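Local structure of LAO/AO transport system kinase (Escherichia coli, 2P67) at residues L9-S12 and I13-L16; R21-L24 and A25-M28; S315-T318 and G319-L323. The protein is a MeaB-family member of the P-loop NTPase clan, with a parallel-sheet core, a long helical arm and two chains in its assembly. All blocks are in the same frame, centred on the assembly; numbering follows the deposited sequence.

Contact 1: L9-S12 and I13-L16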
loop_
_atom_site.group_PDB
_atom_site.type_symbol
_atom_site.label_atom_id
_atom_site.label_comp_id
_atom_site.label_asym_id
_atom_site.label_seq_id
_atom_site.Cartn_x
_atom_site.Cartn_y
_atom_site.Cartn_z
ATOM N N LEU A 9 -9.624 18.939 37.353
ATOM C CA LEU A 9 -9.105 18.765 35.987
ATOM C C LEU A 9 -8.375 20.005 35.435
ATOM O O LEU A 9 -7.271 19.895 34.885
ATOM C CB LEU A 9 -10.220 18.312 35.037
ATOM C CG LEU A 9 -9.791 17.893 33.621
ATOM C CD1 LEU A 9 -8.706 16.817 33.668
ATOM C CD2 LEU A 9 -10.997 17.406 32.860
ATOM N N ALA A 10 -8.973 21.181 35.607
ATOM C CA ALA A 10 -8.384 22.400 35.076
ATOM C C ALA A 10 -7.044 22.742 35.707
ATOM O O ALA A 10 -6.127 23.134 34.998
ATOM C CB ALA A 10 -9.375 23.580 35.176
ATOM N N GLU A 11 -6.915 22.610 37.031
ATOM C CA GLU A 11 -5.625 22.869 37.689
ATOM C C GLU A 11 -4.581 21.813 37.297
ATOM O O GLU A 11 -3.407 22.125 37.134
ATOM C CB GLU A 11 -5.786 23.008 39.223
ATOM C CG GLU A 11 -4.663 22.423 40.127
ATOM C CD GLU A 11 -3.304 23.175 40.144
ATOM O OE1 GLU A 11 -2.468 22.806 41.020
ATOM O OE2 GLU A 11 -3.048 24.100 39.318
ATOM N N SER A 12 -5.035 20.571 37.135
ATOM C CA SER A 12 -4.164 19.484 36.672
ATOM C C SER A 12 -3.603 19.771 35.287
ATOM O O SER A 12 -2.412 19.557 35.030
ATOM C CB SER A 12 -4.935 18.176 36.664
ATOM O OG SER A 12 -5.376 17.885 37.979
ATOM N N ILE A 13 -4.464 20.254 34.399
ATOM C CA ILE A 13 -4.022 20.715 33.071
ATOM C C ILE A 13 -2.997 21.848 33.174
ATOM O O ILE A 13 -1.983 21.819 32.478
ATOM C CB ILE A 13 -5.197 21.061 32.159
ATOM C CG1 ILE A 13 -5.970 19.776 31.814
ATOM C CG2 ILE A 13 -4.697 21.779 30.861
ATOM C CD1 ILE A 13 -7.297 20.033 31.104
ATOM N N ARG A 14 -3.263 22.824 34.050
ATOM C CA ARG A 14 -2.305 23.899 34.339
ATOM C C ARG A 14 -0.922 23.335 34.683
ATOM O O ARG A 14 0.080 23.723 34.082
ATOM C CB ARG A 14 -2.821 24.781 35.489
ATOM C CG ARG A 14 -1.989 26.031 35.783
ATOM C CD ARG A 14 -2.428 26.655 37.105
ATOM N NE ARG A 14 -1.871 27.992 37.318
ATOM C CZ ARG A 14 -2.278 28.836 38.269
ATOM N NH1 ARG A 14 -3.247 28.494 39.111
ATOM N NH2 ARG A 14 -1.713 30.030 38.384
ATOM N N ARG A 15 -0.885 22.411 35.645
ATOM C CA ARG A 15 0.356 21.768 36.106
ATOM C C ARG A 15 1.040 21.057 34.938
ATOM O O ARG A 15 2.275 21.123 34.773
ATOM C CB ARG A 15 0.057 20.733 37.201
ATOM C CG ARG A 15 -0.366 21.294 38.559
ATOM C CD ARG A 15 -0.233 20.204 39.680
ATOM N NE ARG A 15 -1.028 18.979 39.454
ATOM C CZ ARG A 15 -2.319 18.839 39.768
ATOM N NH1 ARG A 15 -3.006 19.859 40.297
ATOM N NH2 ARG A 15 -2.944 17.686 39.541
ATOM N N LEU A 16 0.217 20.408 34.123
ATOM C CA LEU A 16 0.707 19.636 32.970
ATOM C C LEU A 16 1.417 20.587 31.996
ATOM O O LEU A 16 2.559 20.359 31.574
ATOM C CB LEU A 16 -0.456 18.900 32.294
ATOM C CG LEU A 16 -0.189 18.180 30.950
ATOM C CD1 LEU A 16 0.615 16.944 31.211
ATOM C CD2 LEU A 16 -1.474 17.841 30.177
#

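Contact 2: R21-L24 and A25-M28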
loop_
_atom_site.group_PDB
_atom_site.type_symbol
_atom_site.label_atom_id
_atom_site.label_comp_id
_atom_site.label_asym_id
_atom_site.label_seq_id
_atom_site.Cartn_x
_atom_site.Cartn_y
_atom_site.Cartn_z
ATOM N N ARG A 21 6.600 17.079 35.693
ATOM C CA ARG A 21 6.765 15.667 35.272
ATOM C C ARG A 21 5.847 14.693 36.009
ATOM O O ARG A 21 5.366 13.713 35.415
ATOM C CB ARG A 21 8.233 15.253 35.362
ATOM C CG ARG A 21 9.094 15.934 34.309
ATOM C CD ARG A 21 10.561 15.614 34.504
ATOM N NE ARG A 21 11.086 16.246 35.710
ATOM C CZ ARG A 21 12.180 15.839 36.361
ATOM N NH1 ARG A 21 12.875 14.785 35.932
ATOM N NH2 ARG A 21 12.579 16.489 37.452
ATOM N N ALA A 22 5.580 14.968 37.294
ATOM C CA ALA A 22 4.709 14.083 38.086
ATOM C C ALA A 22 3.287 14.079 37.529
ATOM O O ALA A 22 2.648 13.022 37.456
ATOM C CB ALA A 22 4.722 14.471 39.559
ATOM N N THR A 23 2.817 15.256 37.098
ATOM C CA THR A 23 1.482 15.376 36.527
ATOM C C THR A 23 1.407 14.704 35.149
ATOM O O THR A 23 0.419 14.058 34.846
ATOM C CB THR A 23 0.944 16.836 36.483
ATOM O OG1 THR A 23 0.807 17.336 37.814
ATOM C CG2 THR A 23 -0.443 16.877 35.848
ATOM N N LEU A 24 2.444 14.856 34.334
ATOM C CA LEU A 24 2.495 14.156 33.065
ATOM C C LEU A 24 2.387 12.634 33.272
ATOM O O LEU A 24 1.568 11.982 32.628
ATOM C CB LEU A 24 3.754 14.515 32.272
ATOM C CG LEU A 24 3.863 13.887 30.870
ATOM C CD1 LEU A 24 2.636 14.164 29.983
ATOM C CD2 LEU A 24 5.140 14.316 30.177
ATOM N N ALA A 25 3.185 12.091 34.190
ATOM C CA ALA A 25 3.154 10.645 34.457
ATOM C C ALA A 25 1.774 10.222 34.936
ATOM O O ALA A 25 1.243 9.200 34.503
ATOM C CB ALA A 25 4.208 10.287 35.464
ATOM N N GLN A 26 1.192 11.024 35.830
ATOM C CA GLN A 26 -0.143 10.761 36.361
ATOM C C GLN A 26 -1.195 10.764 35.252
ATOM O O GLN A 26 -2.078 9.930 35.229
ATOM C CB GLN A 26 -0.530 11.854 37.352
ATOM C CG GLN A 26 -0.308 11.557 38.808
ATOM C CD GLN A 26 -0.980 12.650 39.651
ATOM O OE1 GLN A 26 -2.114 12.492 40.107
ATOM N NE2 GLN A 26 -0.312 13.783 39.787
ATOM N N ALA A 27 -1.118 11.754 34.364
ATOM C CA ALA A 27 -2.049 11.861 33.233
ATOM C C ALA A 27 -1.923 10.664 32.274
ATOM O O ALA A 27 -2.922 10.109 31.787
ATOM C CB ALA A 27 -1.815 13.207 32.489
ATOM N N MET A 28 -0.689 10.267 31.979
ATOM C CA MET A 28 -0.466 9.069 31.168
ATOM C C MET A 28 -1.083 7.821 31.832
ATOM O O MET A 28 -1.787 7.064 31.187
ATOM C CB MET A 28 1.027 8.869 30.901
ATOM C CG MET A 28 1.670 10.018 30.116
ATOM S SD MET A 28 3.311 9.555 29.553
ATOM C CE MET A 28 3.623 10.879 28.349
#

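Contact 3: S315-T318 and G319-L323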
loop_
_atom_site.group_PDB
_atom_site.type_symbol
_atom_site.label_atom_id
_atom_site.label_comp_id
_atom_site.label_asym_id
_atom_site.label_seq_id
_atom_site.Cartn_x
_atom_site.Cartn_y
_atom_site.Cartn_z
ATOM N N SER A 315 -19.625 -17.701 -9.818
ATOM C CA SER A 315 -18.703 -16.678 -10.286
ATOM C C SER A 315 -18.438 -15.672 -9.162
ATOM O O SER A 315 -19.242 -15.538 -8.250
ATOM C CB SER A 315 -19.280 -15.917 -11.496
ATOM O OG SER A 315 -20.463 -15.252 -11.108
ATOM N N PRO A 316 -17.308 -14.953 -9.237
ATOM C CA PRO A 316 -17.075 -13.820 -8.338
ATOM C C PRO A 316 -18.249 -12.819 -8.298
ATOM O O PRO A 316 -18.648 -12.398 -7.208
ATOM C CB PRO A 316 -15.800 -13.200 -8.904
ATOM C CG PRO A 316 -15.062 -14.397 -9.479
ATOM C CD PRO A 316 -16.153 -15.201 -10.123
ATOM N N ARG A 317 -18.827 -12.497 -9.458
ATOM C CA ARG A 317 -19.995 -11.609 -9.530
ATOM C C ARG A 317 -21.110 -12.072 -8.587
ATOM O O ARG A 317 -21.618 -11.295 -7.775
ATOM C CB ARG A 317 -20.538 -11.550 -10.967
ATOM C CG ARG A 317 -21.838 -10.773 -11.089
ATOM C CD ARG A 317 -22.502 -11.014 -12.434
ATOM N NE ARG A 317 -21.798 -10.274 -13.472
ATOM C CZ ARG A 317 -22.383 -9.813 -14.568
ATOM N NH1 ARG A 317 -23.688 -10.011 -14.760
ATOM N NH2 ARG A 317 -21.667 -9.164 -15.464
ATOM N N THR A 318 -21.478 -13.349 -8.704
ATOM C CA THR A 318 -22.546 -13.921 -7.892
ATOM C C THR A 318 -22.132 -13.973 -6.438
ATOM O O THR A 318 -22.928 -13.651 -5.557
ATOM C CB THR A 318 -22.990 -15.315 -8.405
ATOM O OG1 THR A 318 -23.614 -15.141 -9.668
ATOM C CG2 THR A 318 -24.019 -15.949 -7.473
ATOM N N GLY A 319 -20.875 -14.347 -6.189
ATOM C CA GLY A 319 -20.346 -14.319 -4.828
ATOM C C GLY A 319 -20.568 -12.954 -4.181
ATOM O O GLY A 319 -21.083 -12.853 -3.052
ATOM N N LEU A 320 -20.205 -11.905 -4.914
ATOM C CA LEU A 320 -20.332 -10.541 -4.416
ATOM C C LEU A 320 -21.786 -10.153 -4.175
ATOM O O LEU A 320 -22.124 -9.637 -3.111
ATOM C CB LEU A 320 -19.657 -9.549 -5.370
ATOM C CG LEU A 320 -19.662 -8.072 -4.947
ATOM C CD1 LEU A 320 -18.820 -7.870 -3.690
ATOM C CD2 LEU A 320 -19.163 -7.194 -6.078
ATOM N N ARG A 321 -22.642 -10.397 -5.169
ATOM C CA ARG A 321 -24.070 -10.070 -5.055
ATOM C C ARG A 321 -24.711 -10.681 -3.812
ATOM O O ARG A 321 -25.414 -10.000 -3.067
ATOM C CB ARG A 321 -24.831 -10.497 -6.313
ATOM C CG ARG A 321 -26.304 -10.083 -6.325
ATOM C CD ARG A 321 -27.017 -10.582 -7.568
ATOM N NE ARG A 321 -27.060 -12.046 -7.646
ATOM C CZ ARG A 321 -26.338 -12.789 -8.486
ATOM N NH1 ARG A 321 -25.491 -12.228 -9.352
ATOM N NH2 ARG A 321 -26.471 -14.106 -8.465
ATOM N N GLN A 322 -24.472 -11.966 -3.584
ATOM C CA GLN A 322 -25.102 -12.635 -2.460
ATOM C C GLN A 322 -24.532 -12.175 -1.121
ATOM O O GLN A 322 -25.257 -12.119 -0.129
ATOM C CB GLN A 322 -25.050 -14.150 -2.613
ATOM C CG GLN A 322 -23.700 -14.796 -2.434
ATOM C CD GLN A 322 -23.775 -16.294 -2.652
ATOM O OE1 GLN A 322 -24.582 -16.775 -3.453
ATOM N NE2 GLN A 322 -22.940 -17.042 -1.935
ATOM N N LEU A 323 -23.245 -11.830 -1.083
ATOM C CA LEU A 323 -22.707 -11.192 0.113
ATOM C C LEU A 323 -23.410 -9.857 0.384
ATOM O O LEU A 323 -23.782 -9.580 1.525
ATOM C CB LEU A 323 -21.187 -11.004 0.017
ATOM C CG LEU A 323 -20.389 -12.287 0.239
ATOM C CD1 LEU A 323 -18.946 -12.081 -0.243
ATOM C CD2 LEU A 323 -20.468 -12.752 1.701
#

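Contact 1: L9-S12 and I13-L16
Arg15 starts with CG beside its own backbone N (chi1 -71°) and bends at chi3 (-59°). This folds its guanidinium back over the preceding turn, onto Glu11 and Ser12. Glu11 bends at chi2 and brings its carboxylate to the same place. A salt bridge joins Arg15 NH1 to Glu11 OE1 at 3.1 Å. OE1 lies in the guanidinium plane, at its edge, but NH1 meets OE1 from above the carboxylate plane. The two planes stand 74° apart, and the groups do not pair in one plane. Ser12 CA lies 3.5 Å above one face of the Arg15 guanidinium, toward its rim. This is an i to i+4 ion pair on an alpha-helix, 9-17, near the N-terminus of the chain. The backbone bond from Arg15 N to Glu11 O, 2.9 Å, spans the same turn. Arg15 NE has its partner in Thr23 of the next helix. Ser12 OG bonds to Thr8 O and lies 2.9 Å from Arg15 NH2. Elsewhere on the helix Leu9 and Ile13 pack together, with CG of Leu9 4.1 Å from CD1 of Ile13. Both meet helix 36-49, Leu9 at Gln44 and Ile13 at Leu45 and Ala48.

Contact 2: R21-L24 and A25-M28
Leu24 and Met28 pack one helical turn apart, at an angle to each other. They lie on helix 21-32, which covers part of the P-loop NTPase core beside strand 119-124 and helix 133-146. Leu24 CG stands opposite its own backbone N, with chi1 at -177°, placing the isopropyl group beside the carbonyl carbon, where Met28 CE can reach it. Met28 starts the other way, with CG beside its backbone N (chi1 -62°), and then runs extended through SD to CE. The end methyl does most of the touching. Met28 CE is 3.8 Å from Leu24 CD1 and only slightly farther from Leu24 CG. Leu24 CD2 lies farther off, at 4.2 Å from the same methyl carbon, CE of Met28. Both residues are buried. Leu143 of helix 133-146 and Phe120 of strand 119-124 each touch both side chains, and Leu140 and Cys144 add to the surroundings of Met28. The pair thus belongs to the apolar layer between this helix and the core.

Thr23 is also buried and touches Leu16 of helix 9-17, which Leu24 touches as well. Ala27 CB rests 3.4 Å from Thr23 O. Gln26 CB lies 3.4 Å from Ala22 O, and its CG passes the same oxygen at 3.6 Å. Regular i to i+4 backbone bonds run beneath all of this. Ala25 N donates to Arg21 O, Gln26 N to Ala22 O and Ala27 N to Thr23 O. Leu24 O receives Met28 N at 2.9 Å, and Met28 CG packs against that same oxygen at 3.2 Å.

Contact 3: S315-T318 and G319-L323
The flat guanidinium of Arg321 lies beside Thr318, with both side chains pointing the same way. Thr318 CG2 and Arg317 O approach this plane obliquely. Arg321 NH2 donates to Thr318 OG1 over 3.3 Å, a long and bent bond (140°) with the oxygen 24° out of the guanidinium plane. The bend of Arg321 at chi3 (63°) turns its end back to this hydroxyl. NH2 also comes to 3.2 Å from Thr318 CG2. The Gln322 amide keeps OE1 4.1 Å from Thr318 CG2, while NE2 bonds to Thr305 OG1 of helix 296-310.

Residues 315-323 form the N-cap and first two turns of helix 316-328, which packs on the preceding helix 296-310. Ser315 is the N-cap: its OG accepts Thr318 N at 3.2 Å. Pro316 follows in the first turn, where its lack of an N-H costs no helical bond. Ser315 O takes Gly319 N at 2.9 Å, and Thr318 O takes Gln322 N at 3.0 Å.

This end of the helix lies at the dimer interface. Asp47 OD1 of the second subunit bonds to both Ser315 N and Thr318 OG1. Arg317 NH2 forms a salt bridge with Glu139 OE1 of the second subunit.

Contacts 1 and 2 lie on successive helices, 9-17 and 21-32, with centres about 10 Å apart. They touch directly. Besides the probable Arg15-Thr23 bond, Ser12 O packs on Thr23 CG2 at 3.4 Å and Leu16 CD1 on Leu24 CD1 at 3.6 Å. Contact 3 is remote within the chain. Its nearest atoms are about 43 Å from contact 1 and about 40 Å from contact 2. Contacts 1 and 3 both meet helix 36-49, contact 1 in its own chain and contact 3 in the second subunit, through different residues. The sodium ion sits elsewhere, at Arg272 and Ser276 of helix 267-294.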